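Local coordinates for protein thiosulfate reductase (Thermus thermophilus, PDB 2VPZ) that probably reduces polysulfide or thiosulfate, using molybdenum held by molybdopterin guanine dinucleotide and a [4Fe-4S] cluster, at residues G700-L705 / D716-T721; N441-I446 / R451-L456; G190-I195 / V495-P500; E66-N71 / M561-Q566. All blocks are in the same frame, centred on the assembly; numbering follows the deposited sequence.

Contact 1: G700-L705 / D716-T721; sequences GHKAPL and DNYLQT. With MGD (2-amino-5,6-dimercapto-7-methyl-3,7,8a,9-tetrahydro-8-oxa-1,3,9,10-tetraaza-anthracen-4-one guanosine dinucleotide), chain H.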
# COMPACT_ATOMS: atom_id res chain seq x y z
N GLY A 700 -33.49 2.75 -23.84
CA GLY A 700 -34.46 3.60 -24.52
C GLY A 700 -35.66 2.90 -25.15
O GLY A 700 -36.20 3.37 -26.15
N HIS A 701 -36.08 1.76 -24.60
CA HIS A 701 -37.24 1.04 -25.15
C HIS A 701 -38.56 1.83 -25.00
O HIS A 701 -38.76 2.49 -23.96
CB HIS A 701 -37.48 -0.36 -24.41
CG HIS A 701 -36.42 -1.39 -24.58
ND1 HIS A 701 -36.56 -2.47 -25.40
CD2 HIS A 701 -35.22 -1.51 -24.01
CE1 HIS A 701 -35.47 -3.21 -25.34
NE2 HIS A 701 -34.63 -2.64 -24.50
N LYS A 702 -39.40 1.81 -26.03
CA LYS A 702 -40.76 2.36 -25.91
C LYS A 702 -41.57 1.05 -26.15
O LYS A 702 -41.95 0.72 -27.27
CB LYS A 702 -41.15 3.40 -26.98
CG LYS A 702 -40.06 3.77 -27.97
CD LYS A 702 -39.27 5.01 -27.54
CE LYS A 702 -38.06 5.28 -28.46
NZ LYS A 702 -36.84 5.74 -27.70
N ALA A 703 -41.76 0.28 -25.08
CA ALA A 703 -42.50 -0.99 -25.16
C ALA A 703 -43.12 -1.22 -23.77
O ALA A 703 -42.55 -1.96 -22.94
CB ALA A 703 -41.51 -2.12 -25.55
N PRO A 704 -44.32 -0.61 -23.51
CA PRO A 704 -45.05 -0.74 -22.24
C PRO A 704 -45.29 -2.12 -21.64
O PRO A 704 -45.44 -2.27 -20.43
CB PRO A 704 -46.40 -0.04 -22.51
CG PRO A 704 -46.20 0.73 -23.78
CD PRO A 704 -45.19 -0.08 -24.57
N LEU A 705 -45.36 -3.12 -22.51
CA LEU A 705 -45.62 -4.48 -22.06
C LEU A 705 -44.39 -5.16 -21.44
O LEU A 705 -44.55 -6.10 -20.66
CB LEU A 705 -46.30 -5.30 -23.18
CG LEU A 705 -47.72 -4.81 -23.59
CD1 LEU A 705 -48.24 -5.61 -24.80
CD2 LEU A 705 -48.70 -4.92 -22.40
N ASP A 716 -29.28 4.50 -28.62
CA ASP A 716 -28.30 4.99 -29.60
C ASP A 716 -28.87 4.92 -31.05
O ASP A 716 -28.70 5.86 -31.85
CB ASP A 716 -26.94 4.25 -29.49
CG ASP A 716 -26.96 2.79 -29.98
OD1 ASP A 716 -27.79 1.99 -29.50
OD2 ASP A 716 -26.12 2.44 -30.83
N ASN A 717 -29.57 3.81 -31.34
CA ASN A 717 -30.21 3.54 -32.65
C ASN A 717 -31.29 4.57 -33.05
O ASN A 717 -31.42 4.90 -34.23
CB ASN A 717 -30.86 2.15 -32.69
CG ASN A 717 -31.10 1.66 -34.10
OD1 ASN A 717 -32.20 1.24 -34.48
ND2 ASN A 717 -30.05 1.72 -34.90
N TYR A 718 -32.07 5.05 -32.09
CA TYR A 718 -33.06 6.08 -32.42
C TYR A 718 -32.35 7.40 -32.76
O TYR A 718 -32.96 8.30 -33.34
CB TYR A 718 -34.08 6.30 -31.30
CG TYR A 718 -35.31 5.43 -31.41
CD1 TYR A 718 -35.27 4.11 -30.99
CD2 TYR A 718 -36.52 5.92 -31.93
CE1 TYR A 718 -36.39 3.29 -31.08
CE2 TYR A 718 -37.66 5.10 -32.03
CZ TYR A 718 -37.58 3.78 -31.60
OH TYR A 718 -38.68 2.94 -31.66
N LEU A 719 -31.08 7.52 -32.42
CA LEU A 719 -30.33 8.75 -32.72
C LEU A 719 -29.52 8.60 -33.99
O LEU A 719 -29.02 9.58 -34.53
CB LEU A 719 -29.40 9.13 -31.57
CG LEU A 719 -30.03 9.73 -30.34
CD1 LEU A 719 -29.16 9.52 -29.10
CD2 LEU A 719 -30.28 11.21 -30.59
N GLN A 720 -29.35 7.35 -34.42
CA GLN A 720 -28.59 7.03 -35.63
C GLN A 720 -29.54 7.06 -36.82
O GLN A 720 -30.02 6.05 -37.34
CB GLN A 720 -27.84 5.69 -35.45
CG GLN A 720 -26.59 5.84 -34.55
CD GLN A 720 -26.33 4.66 -33.60
OE1 GLN A 720 -27.20 3.81 -33.37
NE2 GLN A 720 -25.12 4.63 -33.00
N THR A 721 -29.81 8.28 -37.23
CA THR A 721 -30.72 8.59 -38.30
C THR A 721 -30.12 8.36 -39.70
O THR A 721 -30.81 7.87 -40.61
CB THR A 721 -31.21 10.07 -38.13
OG1 THR A 721 -32.46 10.09 -37.47
CG2 THR A 721 -31.25 10.78 -39.47
PB MGD H . -31.13 -8.00 -29.80
O1B MGD H . -31.36 -6.57 -29.42
O2B MGD H . -30.69 -8.98 -28.76
O3B MGD H . -30.20 -7.88 -31.12
O3A MGD H . -28.84 -7.64 -33.21
PA MGD H . -30.02 -8.51 -32.60
O1A MGD H . -29.71 -9.97 -32.30
O2A MGD H . -31.23 -8.16 -33.39
O5' MGD H . -32.45 -8.60 -30.40
C5' MGD H . -32.82 -9.96 -30.18
C4' MGD H . -34.32 -10.05 -30.48
O4' MGD H . -34.51 -11.46 -30.48
C3' MGD H . -35.23 -9.49 -29.42
O3' MGD H . -36.46 -9.19 -30.09
C2' MGD H . -35.38 -10.70 -28.47
O2' MGD H . -36.57 -10.52 -27.75
C1' MGD H . -35.44 -11.89 -29.43
N9 MGD H . -35.06 -13.26 -28.92
C8 MGD H . -34.13 -13.54 -28.01
N7 MGD H . -33.98 -14.87 -27.79
C5 MGD H . -34.82 -15.51 -28.63
C6 MGD H . -35.17 -16.96 -28.99
O6 MGD H . -34.66 -17.96 -28.39
N1 MGD H . -36.11 -17.11 -29.98
C2 MGD H . -36.73 -16.08 -30.64
N2 MGD H . -37.66 -16.26 -31.62
N3 MGD H . -36.41 -14.81 -30.35
C4 MGD H . -35.52 -14.43 -29.38
C10 MGD H . -27.43 -8.00 -33.03
C11 MGD H . -26.63 -7.14 -33.95
O11 MGD H . -27.16 -5.82 -33.82
C12 MGD H . -25.16 -7.15 -33.78
S12 MGD H . -24.26 -8.60 -33.67
C13 MGD H . -24.44 -6.02 -33.79
S13 MGD H . -22.80 -5.89 -33.56
C14 MGD H . -24.93 -4.70 -34.03
N15 MGD H . -24.78 -3.90 -32.78
C16 MGD H . -25.43 -2.69 -32.82
C17 MGD H . -25.07 -1.48 -32.08
O17 MGD H . -24.11 -1.48 -31.26
N18 MGD H . -25.78 -0.37 -32.31
C19 MGD H . -26.81 -0.31 -33.18
N19 MGD H . -27.56 0.82 -33.34
N20 MGD H . -27.15 -1.38 -33.90
C21 MGD H . -26.55 -2.56 -33.77
N22 MGD H . -26.98 -3.62 -34.46
C23 MGD H . -26.34 -4.89 -34.52
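K702 lays the end of its side chain over Y718 in a cation-pi contact. Both residues lie in the long loop between strands 692-696 and 724-725 of the molybdopterin dinucleotide binding domain. The tight part of the contact is CE on the ring. K702 CE stands 3.5 Å from Y718 CZ, almost directly above the ring centre, and makes a CH-pi contact. K702 NZ lies 4.0 Å from the ring centroid, 11° off the ring normal. The two side chains run antiparallel, one alongside the other. The lysine chain gets there with its first torsion nearly eclipsed (chi1 -3°) and with bends further out, which suggests some strain. Its ammonium has further partners: K702 NZ donates to G700 O at 2.9 Å, in the carbonyl plane, and pairs with E677 in a salt bridge. The phenol OH of Y718 is hydrogen-bonded to E471.

Close as it is, this pair remains partly exposed. The inner side is different. D716 and Q720 are buried and face the pterin of the cofactor. D716 OD1 is taken by H697. D716 OD2 accepts from MGD N18 at 3.2 Å and, weakly, from MGD N19. Q720 OE1 takes a weak bond from the same N19. The amide of Q720 also ties back to the aspartate: Q720 NE2 donates to D716 OD2 at 3.2 Å, on the anti side of the carboxylate.

Contact 2: N441-I446 / R451-L456; sequences NLFHSI and RTKEAL. With MGD (2-amino-5,6-dimercapto-7-methyl-3,7,8a,9-tetrahydro-8-oxa-1,3,9,10-tetraaza-anthracen-4-one guanosine dinucleotide), chain H.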
# COMPACT_ATOMS: atom_id res chain seq x y z
N ASN A 441 -34.12 -7.57 -33.66
CA ASN A 441 -34.69 -6.30 -33.20
C ASN A 441 -34.80 -5.23 -34.32
O ASN A 441 -33.90 -4.42 -34.50
CB ASN A 441 -33.86 -5.79 -31.99
CG ASN A 441 -34.73 -5.12 -30.92
OD1 ASN A 441 -34.58 -5.39 -29.71
ND2 ASN A 441 -35.62 -4.24 -31.35
N LEU A 442 -35.92 -5.22 -35.04
CA LEU A 442 -36.13 -4.25 -36.12
C LEU A 442 -35.87 -2.78 -35.73
O LEU A 442 -35.24 -2.03 -36.50
CB LEU A 442 -37.53 -4.40 -36.76
CG LEU A 442 -37.92 -5.73 -37.42
CD1 LEU A 442 -39.35 -5.63 -38.02
CD2 LEU A 442 -36.88 -6.12 -38.50
N PHE A 443 -36.34 -2.35 -34.56
CA PHE A 443 -36.17 -0.96 -34.12
C PHE A 443 -34.87 -0.61 -33.34
O PHE A 443 -34.64 0.56 -33.03
CB PHE A 443 -37.41 -0.49 -33.31
CG PHE A 443 -38.75 -0.60 -34.05
CD1 PHE A 443 -39.97 -0.60 -33.34
CD2 PHE A 443 -38.81 -0.71 -35.45
CE1 PHE A 443 -41.21 -0.72 -34.00
CE2 PHE A 443 -40.05 -0.84 -36.14
CZ PHE A 443 -41.25 -0.84 -35.41
N HIS A 444 -34.02 -1.59 -33.00
CA HIS A 444 -32.78 -1.29 -32.28
C HIS A 444 -31.50 -1.71 -33.05
O HIS A 444 -30.41 -1.15 -32.83
CB HIS A 444 -32.76 -1.89 -30.83
CG HIS A 444 -33.67 -1.25 -29.84
ND1 HIS A 444 -33.24 -0.41 -28.86
CD2 HIS A 444 -35.00 -1.33 -29.68
CE1 HIS A 444 -34.26 0.03 -28.16
NE2 HIS A 444 -35.35 -0.52 -28.64
N SER A 445 -31.62 -2.68 -33.96
CA SER A 445 -30.47 -3.20 -34.71
C SER A 445 -30.27 -2.69 -36.16
O SER A 445 -29.23 -2.98 -36.76
CB SER A 445 -30.48 -4.73 -34.70
OG SER A 445 -30.64 -5.27 -33.41
N ILE A 446 -31.27 -1.99 -36.70
CA ILE A 446 -31.21 -1.44 -38.06
C ILE A 446 -31.35 0.09 -37.94
O ILE A 446 -32.28 0.58 -37.32
CB ILE A 446 -32.39 -2.02 -38.97
CG1 ILE A 446 -32.37 -3.56 -38.97
CG2 ILE A 446 -32.25 -1.47 -40.42
CD1 ILE A 446 -33.67 -4.21 -39.51
N ARG A 451 -37.77 5.20 -41.21
CA ARG A 451 -37.82 4.53 -42.52
C ARG A 451 -38.31 3.05 -42.37
O ARG A 451 -39.10 2.59 -43.17
CB ARG A 451 -36.47 4.58 -43.28
CG ARG A 451 -36.54 4.01 -44.73
CD ARG A 451 -35.16 3.75 -45.39
NE ARG A 451 -34.29 2.83 -44.65
CZ ARG A 451 -33.07 2.42 -45.02
NH1 ARG A 451 -32.53 2.83 -46.15
NH2 ARG A 451 -32.38 1.59 -44.24
N THR A 452 -37.86 2.32 -41.35
CA THR A 452 -38.32 0.95 -41.12
C THR A 452 -39.86 0.86 -40.83
O THR A 452 -40.54 -0.09 -41.22
CB THR A 452 -37.51 0.24 -39.96
OG1 THR A 452 -36.12 0.35 -40.19
CG2 THR A 452 -37.93 -1.23 -39.82
N LYS A 453 -40.41 1.88 -40.15
CA LYS A 453 -41.85 1.95 -39.79
C LYS A 453 -42.76 2.27 -41.01
O LYS A 453 -43.91 1.83 -41.10
CB LYS A 453 -42.08 2.94 -38.64
CG LYS A 453 -41.21 2.66 -37.40
CD LYS A 453 -41.70 3.43 -36.17
CE LYS A 453 -41.08 2.92 -34.84
NZ LYS A 453 -40.99 3.98 -33.78
N GLU A 454 -42.22 3.06 -41.93
CA GLU A 454 -42.88 3.39 -43.19
C GLU A 454 -43.00 2.04 -43.95
O GLU A 454 -44.07 1.67 -44.46
CB GLU A 454 -42.00 4.34 -44.02
CG GLU A 454 -42.59 5.70 -44.36
CD GLU A 454 -42.07 6.26 -45.70
OE1 GLU A 454 -42.74 6.03 -46.75
OE2 GLU A 454 -40.98 6.90 -45.70
N ALA A 455 -41.88 1.32 -44.02
CA ALA A 455 -41.81 0.02 -44.69
C ALA A 455 -42.77 -1.04 -44.09
O ALA A 455 -43.33 -1.84 -44.83
CB ALA A 455 -40.35 -0.51 -44.75
N LEU A 456 -42.98 -1.07 -42.78
CA LEU A 456 -43.94 -2.05 -42.24
C LEU A 456 -45.37 -1.60 -42.64
O LEU A 456 -46.25 -2.44 -42.87
CB LEU A 456 -43.85 -2.23 -40.70
CG LEU A 456 -42.47 -2.51 -40.07
CD1 LEU A 456 -42.58 -2.64 -38.53
CD2 LEU A 456 -41.84 -3.77 -40.69
PB MGD H . -31.13 -8.00 -29.80
O1B MGD H . -31.36 -6.57 -29.42
O2B MGD H . -30.69 -8.98 -28.76
O3B MGD H . -30.20 -7.88 -31.12
O3A MGD H . -28.84 -7.64 -33.21
PA MGD H . -30.02 -8.51 -32.60
O1A MGD H . -29.71 -9.97 -32.30
O2A MGD H . -31.23 -8.16 -33.39
O5' MGD H . -32.45 -8.60 -30.40
C5' MGD H . -32.82 -9.96 -30.18
C4' MGD H . -34.32 -10.05 -30.48
O4' MGD H . -34.51 -11.46 -30.48
C3' MGD H . -35.23 -9.49 -29.42
O3' MGD H . -36.46 -9.19 -30.09
C2' MGD H . -35.38 -10.70 -28.47
O2' MGD H . -36.57 -10.52 -27.75
C1' MGD H . -35.44 -11.89 -29.43
N9 MGD H . -35.06 -13.26 -28.92
C8 MGD H . -34.13 -13.54 -28.01
N7 MGD H . -33.98 -14.87 -27.79
C5 MGD H . -34.82 -15.51 -28.63
C6 MGD H . -35.17 -16.96 -28.99
O6 MGD H . -34.66 -17.96 -28.39
N1 MGD H . -36.11 -17.11 -29.98
C2 MGD H . -36.73 -16.08 -30.64
N2 MGD H . -37.66 -16.26 -31.62
N3 MGD H . -36.41 -14.81 -30.35
C4 MGD H . -35.52 -14.43 -29.38
C10 MGD H . -27.43 -8.00 -33.03
C11 MGD H . -26.63 -7.14 -33.95
O11 MGD H . -27.16 -5.82 -33.82
C12 MGD H . -25.16 -7.15 -33.78
S12 MGD H . -24.26 -8.60 -33.67
C13 MGD H . -24.44 -6.02 -33.79
S13 MGD H . -22.80 -5.89 -33.56
C14 MGD H . -24.93 -4.70 -34.03
N15 MGD H . -24.78 -3.90 -32.78
C16 MGD H . -25.43 -2.69 -32.82
C17 MGD H . -25.07 -1.48 -32.08
O17 MGD H . -24.11 -1.48 -31.26
N18 MGD H . -25.78 -0.37 -32.31
C19 MGD H . -26.81 -0.31 -33.18
N19 MGD H . -27.56 0.82 -33.34
N20 MGD H . -27.15 -1.38 -33.90
C21 MGD H . -26.55 -2.56 -33.77
N22 MGD H . -26.98 -3.62 -34.46
C23 MGD H . -26.34 -4.89 -34.52
O HOH W 1 -34.87 0.10 -37.65
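A beta-alpha-beta crossover links the parallel strands 435-438 and 462-466. Within it L442 and F443 of the short helix 442-445 pack on T452, K453 and L456 of helix 449-457. F443 contributes the largest share of the contact. Its first torsion (chi1 -57°) swings the ring beside the backbone N and out to helix 449-457. K453 crosses the ring at about a right angle. K453 CE sits over one face, offset toward the rim, 3.7 Å from F443 CE1. K453 NZ is 4.9 Å from the ring centroid, a cation-pi contact, and also forms a salt bridge with E471. T452 CG2 meets the ring edge, while L456 CD1 lies 3.8 Å from F443 CZ. With an alanine at F443, the methylenes of K453 would probably lose the surface they lie on, and a gap would open beside L456. Next to the ring, L442 CD1 touches L456 CD2 at 4.1 Å. A water bridges the two segments: T452 OG1 donates to it at 2.8 Å, and it donates to I446 O.

The far side of the short helix holds the cofactor. N441 N donates to MGD O2A at 3.0 Å in a nearly straight bond (171°). S445 OG donates to MGD O3A at 3.0 Å. Backbone and hydroxyl donors thus grip the diphosphate just after a strand, as is typical of dinucleotide sites at the C-terminal ends of parallel strands.

Contact 3: G190-I195 / V495-P500; sequences GGHEPI and VAHKTP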
# COMPACT_ATOMS: atom_id res chain seq x y z
N GLY A 190 -14.23 -15.77 -38.89
CA GLY A 190 -15.16 -16.64 -38.18
C GLY A 190 -15.82 -16.14 -36.90
O GLY A 190 -15.50 -15.05 -36.46
N GLY A 191 -16.71 -16.94 -36.30
CA GLY A 191 -17.38 -16.60 -35.06
C GLY A 191 -16.55 -16.69 -33.77
O GLY A 191 -16.77 -15.96 -32.80
N HIS A 192 -15.57 -17.62 -33.77
CA HIS A 192 -14.63 -17.81 -32.63
C HIS A 192 -13.27 -17.37 -33.20
O HIS A 192 -12.44 -18.20 -33.51
CB HIS A 192 -14.55 -19.31 -32.19
CG HIS A 192 -14.08 -19.55 -30.79
ND1 HIS A 192 -12.82 -19.30 -30.36
CD2 HIS A 192 -14.73 -20.03 -29.72
CE1 HIS A 192 -12.70 -19.59 -29.08
NE2 HIS A 192 -13.86 -20.04 -28.67
N GLU A 193 -13.06 -16.05 -33.32
CA GLU A 193 -11.83 -15.54 -33.92
C GLU A 193 -10.55 -16.30 -33.48
O GLU A 193 -10.24 -16.38 -32.26
CB GLU A 193 -11.74 -13.97 -33.81
CG GLU A 193 -12.58 -13.25 -32.70
CD GLU A 193 -14.07 -12.91 -33.00
OE1 GLU A 193 -14.37 -12.09 -33.90
OE2 GLU A 193 -14.96 -13.44 -32.29
N PRO A 194 -9.80 -16.92 -34.47
CA PRO A 194 -8.55 -17.71 -34.37
C PRO A 194 -7.21 -17.15 -33.85
O PRO A 194 -6.17 -17.37 -34.47
CB PRO A 194 -8.41 -18.30 -35.78
CG PRO A 194 -8.87 -17.17 -36.66
CD PRO A 194 -10.10 -16.62 -35.87
N ILE A 195 -7.24 -16.45 -32.72
CA ILE A 195 -6.05 -15.85 -32.10
C ILE A 195 -5.45 -16.79 -31.05
O ILE A 195 -6.16 -17.32 -30.18
CB ILE A 195 -6.37 -14.47 -31.41
CG1 ILE A 195 -6.97 -13.50 -32.44
CG2 ILE A 195 -5.11 -13.87 -30.74
CD1 ILE A 195 -8.46 -13.73 -32.75
N VAL A 495 -18.29 -25.64 -34.38
CA VAL A 495 -17.33 -24.56 -34.22
C VAL A 495 -15.93 -24.82 -34.83
O VAL A 495 -15.23 -25.75 -34.41
CB VAL A 495 -17.16 -24.14 -32.68
CG1 VAL A 495 -16.29 -22.86 -32.56
CG2 VAL A 495 -18.53 -23.94 -32.02
N ALA A 496 -15.55 -24.00 -35.82
CA ALA A 496 -14.22 -24.08 -36.46
C ALA A 496 -13.23 -23.63 -35.38
O ALA A 496 -13.40 -22.57 -34.74
CB ALA A 496 -14.13 -23.21 -37.73
N HIS A 497 -12.16 -24.39 -35.21
CA HIS A 497 -11.26 -24.14 -34.09
C HIS A 497 -9.92 -24.89 -34.20
O HIS A 497 -9.74 -25.76 -35.05
CB HIS A 497 -12.02 -24.61 -32.80
CG HIS A 497 -11.46 -24.17 -31.49
ND1 HIS A 497 -10.57 -24.92 -30.76
CD2 HIS A 497 -11.66 -23.06 -30.78
CE1 HIS A 497 -10.24 -24.30 -29.66
NE2 HIS A 497 -10.90 -23.16 -29.64
N LYS A 498 -8.99 -24.56 -33.30
CA LYS A 498 -7.69 -25.25 -33.20
C LYS A 498 -8.08 -26.79 -33.23
O LYS A 498 -7.54 -27.56 -34.03
CB LYS A 498 -7.02 -24.87 -31.87
CG LYS A 498 -5.50 -25.08 -31.73
CD LYS A 498 -4.95 -24.67 -30.34
CE LYS A 498 -3.82 -23.62 -30.41
NZ LYS A 498 -2.68 -23.90 -29.45
N THR A 499 -9.01 -27.18 -32.36
CA THR A 499 -9.58 -28.53 -32.26
C THR A 499 -11.10 -28.41 -32.53
O THR A 499 -11.88 -28.27 -31.58
CB THR A 499 -9.36 -29.18 -30.84
OG1 THR A 499 -10.17 -28.52 -29.87
CG2 THR A 499 -7.88 -29.12 -30.45
N PRO A 500 -11.54 -28.50 -33.82
CA PRO A 500 -12.97 -28.38 -34.17
C PRO A 500 -13.90 -29.17 -33.24
O PRO A 500 -13.53 -30.26 -32.84
CB PRO A 500 -13.08 -28.90 -35.60
CG PRO A 500 -11.68 -28.94 -36.14
CD PRO A 500 -10.78 -29.12 -34.91
O HOH W 2 -11.43 -20.43 -34.30
O HOH W 3 -15.03 -20.25 -35.47
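A496 O is gripped by two waters, and both lead to H192. Water 2 donates to A496 O at 2.9 Å and to H192 O at 2.6 Å. Water 3 donates to A496 O, and accepts from H192 N at 3.2 Å. The direct contact is between rings. With CG opposite its backbone N (chi1 -166°), H497 turns its edge to a face of H192 in a T-shaped pair, with planes at 85° and centroids 5.0 Å apart. H497 CD2 comes toward the rim of that face, 4.0 Å from H192 ND1. V495 CG1 meets H192 CB at 4.0 Å.

V495 ends strand 493-495, and H497 lies in the turn leading to strand 501-503 of the same antiparallel sheet. H192 belongs to the loop before strand 202-206; its ring also meets W49, a residue of the iron-sulfur cluster pocket, and lies about 9 Å from the cluster.

The H497 ring is steadied from its own segment, where T499 N donates to H497 ND1 at 3.2 Å (163°). In its place an alanine would probably leave T499 N without this acceptor and the H192 face without its edge partner. F501 meets the H497 ring edge-to-face.

Contact 4: E66-N71 / M561-Q566; sequences EGYEAN and MGTLVQ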
# COMPACT_ATOMS: atom_id res chain seq x y z
N GLU A 66 -24.16 -23.67 -15.36
CA GLU A 66 -22.74 -23.56 -15.11
C GLU A 66 -21.87 -23.95 -16.33
O GLU A 66 -22.34 -24.66 -17.22
CB GLU A 66 -22.38 -24.44 -13.88
CG GLU A 66 -21.29 -23.89 -12.91
CD GLU A 66 -21.80 -22.89 -11.83
OE1 GLU A 66 -22.78 -23.22 -11.12
OE2 GLU A 66 -21.18 -21.80 -11.68
N GLY A 67 -20.64 -23.45 -16.44
CA GLY A 67 -19.83 -23.86 -17.55
C GLY A 67 -19.35 -25.29 -17.26
O GLY A 67 -19.69 -25.81 -16.20
N TYR A 68 -18.65 -25.96 -18.17
CA TYR A 68 -18.06 -27.31 -17.92
C TYR A 68 -16.66 -27.46 -18.60
O TYR A 68 -16.46 -26.97 -19.70
CB TYR A 68 -19.05 -28.50 -18.21
CG TYR A 68 -19.56 -28.82 -19.62
CD1 TYR A 68 -19.01 -29.86 -20.39
CD2 TYR A 68 -20.65 -28.12 -20.15
CE1 TYR A 68 -19.56 -30.22 -21.66
CE2 TYR A 68 -21.21 -28.46 -21.41
CZ TYR A 68 -20.66 -29.51 -22.16
OH TYR A 68 -21.20 -29.81 -23.39
N GLU A 69 -15.73 -28.12 -17.89
CA GLU A 69 -14.35 -28.30 -18.31
C GLU A 69 -14.04 -28.74 -19.77
O GLU A 69 -13.52 -27.95 -20.54
CB GLU A 69 -13.56 -29.13 -17.23
CG GLU A 69 -13.51 -28.49 -15.77
CD GLU A 69 -12.42 -27.40 -15.57
OE1 GLU A 69 -11.42 -27.44 -16.33
OE2 GLU A 69 -12.56 -26.54 -14.65
N ALA A 70 -14.43 -29.92 -20.21
CA ALA A 70 -14.20 -30.37 -21.62
C ALA A 70 -14.62 -29.35 -22.70
O ALA A 70 -13.88 -29.12 -23.66
CB ALA A 70 -14.92 -31.74 -21.89
N ASN A 71 -15.80 -28.75 -22.57
CA ASN A 71 -16.26 -27.74 -23.54
C ASN A 71 -15.16 -26.66 -23.77
O ASN A 71 -14.79 -25.94 -22.85
CB ASN A 71 -17.56 -27.05 -23.10
CG ASN A 71 -18.19 -26.20 -24.20
OD1 ASN A 71 -18.73 -26.73 -25.17
ND2 ASN A 71 -18.08 -24.88 -24.07
N MET A 561 -21.89 -36.80 -23.41
CA MET A 561 -20.68 -35.92 -23.55
C MET A 561 -20.97 -34.57 -24.32
O MET A 561 -20.27 -34.24 -25.30
CB MET A 561 -19.53 -36.68 -24.27
CG MET A 561 -19.98 -37.94 -25.03
SD MET A 561 -20.14 -37.77 -26.83
CE MET A 561 -18.47 -37.18 -27.28
N GLY A 562 -22.01 -33.87 -23.86
CA GLY A 562 -22.51 -32.62 -24.43
C GLY A 562 -21.88 -32.00 -25.66
O GLY A 562 -22.59 -31.48 -26.57
N THR A 563 -20.56 -32.05 -25.70
CA THR A 563 -19.65 -31.56 -26.76
C THR A 563 -18.77 -32.69 -27.39
O THR A 563 -18.41 -33.62 -26.70
CB THR A 563 -18.61 -30.52 -26.22
OG1 THR A 563 -19.22 -29.61 -25.34
CG2 THR A 563 -17.92 -29.77 -27.39
N LEU A 564 -18.44 -32.57 -28.69
CA LEU A 564 -17.56 -33.53 -29.37
C LEU A 564 -16.38 -32.80 -30.11
O LEU A 564 -16.64 -31.91 -30.96
CB LEU A 564 -18.35 -34.49 -30.33
CG LEU A 564 -17.67 -35.69 -31.07
CD1 LEU A 564 -18.50 -37.00 -30.98
CD2 LEU A 564 -17.40 -35.33 -32.56
N VAL A 565 -15.13 -33.10 -29.73
CA VAL A 565 -13.87 -32.56 -30.31
C VAL A 565 -13.28 -33.61 -31.28
O VAL A 565 -13.21 -34.82 -30.99
CB VAL A 565 -12.72 -32.19 -29.24
CG1 VAL A 565 -11.60 -31.33 -29.91
CG2 VAL A 565 -13.32 -31.44 -28.04
N GLN A 566 -12.91 -33.09 -32.45
CA GLN A 566 -12.35 -33.82 -33.57
C GLN A 566 -10.93 -33.41 -33.92
O GLN A 566 -10.43 -32.38 -33.44
CB GLN A 566 -13.21 -33.59 -34.81
CG GLN A 566 -14.61 -34.06 -34.77
CD GLN A 566 -15.18 -34.03 -36.16
OE1 GLN A 566 -14.57 -33.37 -37.02
NE2 GLN A 566 -16.29 -34.71 -36.41
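This is a small, mostly buried polar contact between two distant parts of the chain. Y68 and N71, in the loop after strand 62-67, meet G562 and T563 at the start of strand 563-565. The first loop belongs to the N-terminal Fe4S4 domain. The second strand is an outer strand of the antiparallel sheet that also holds 501-503; the backbone of L564 is hydrogen-bonded to that of I502.

The centre of the contact is a pair of hydroxyls. Y68 OH lies 2.8 Å from T563 OG1, a probable hydrogen bond. The two side chains meet at a slant, and T563 OG1 also comes within 3.5 Å of Y68 CZ. T563 holds OG1 anti to its carbonyl carbon (chi1 -43°), which makes the hydroxyl face the phenol. Y68 OH is also 3.2 Å from G562 C.

The phenol ring is covered from within its own loop. N71 CB stands 3.9 Å above the plane of the Y68 ring, over its centre, and Y41 also meets this ring. The two backbones come nearest at N71 and T563, with N71 CA 6.0 Å from T563 CA. P72 and F501 touch T563 as well.

The N71 side chain is about 5 Å from that of C51, a cluster ligand, and about 8 Å from the cluster itself. The contact thus joins the loop after strand 62-67 of the Fe4S4 domain to strand 563-565, as part of the molybdopterin oxidoreductase fold.

Overall arrangement
Contact 1 is a surface contact within one loop; contacts 2 and 4 are buried and contact 3 partly so. Contacts 1 and 2 lie together, their centres 11 Å apart, and share one MGD cofactor: contact 1 binds its pterin, contact 2 its diphosphate. K453 and Y718 also meet between them, weakly. Contacts 3 and 4 lie across the chain's centre, on the iron-sulfur side, and share the antiparallel sheet of strands 493-495, 501-503 and 563-565, with P500 O probably bonded to Q566 N. Lysine-over-ring contacts mark the first pair. The second pair relies on a histidine T-stack with waters, and on paired hydroxyls.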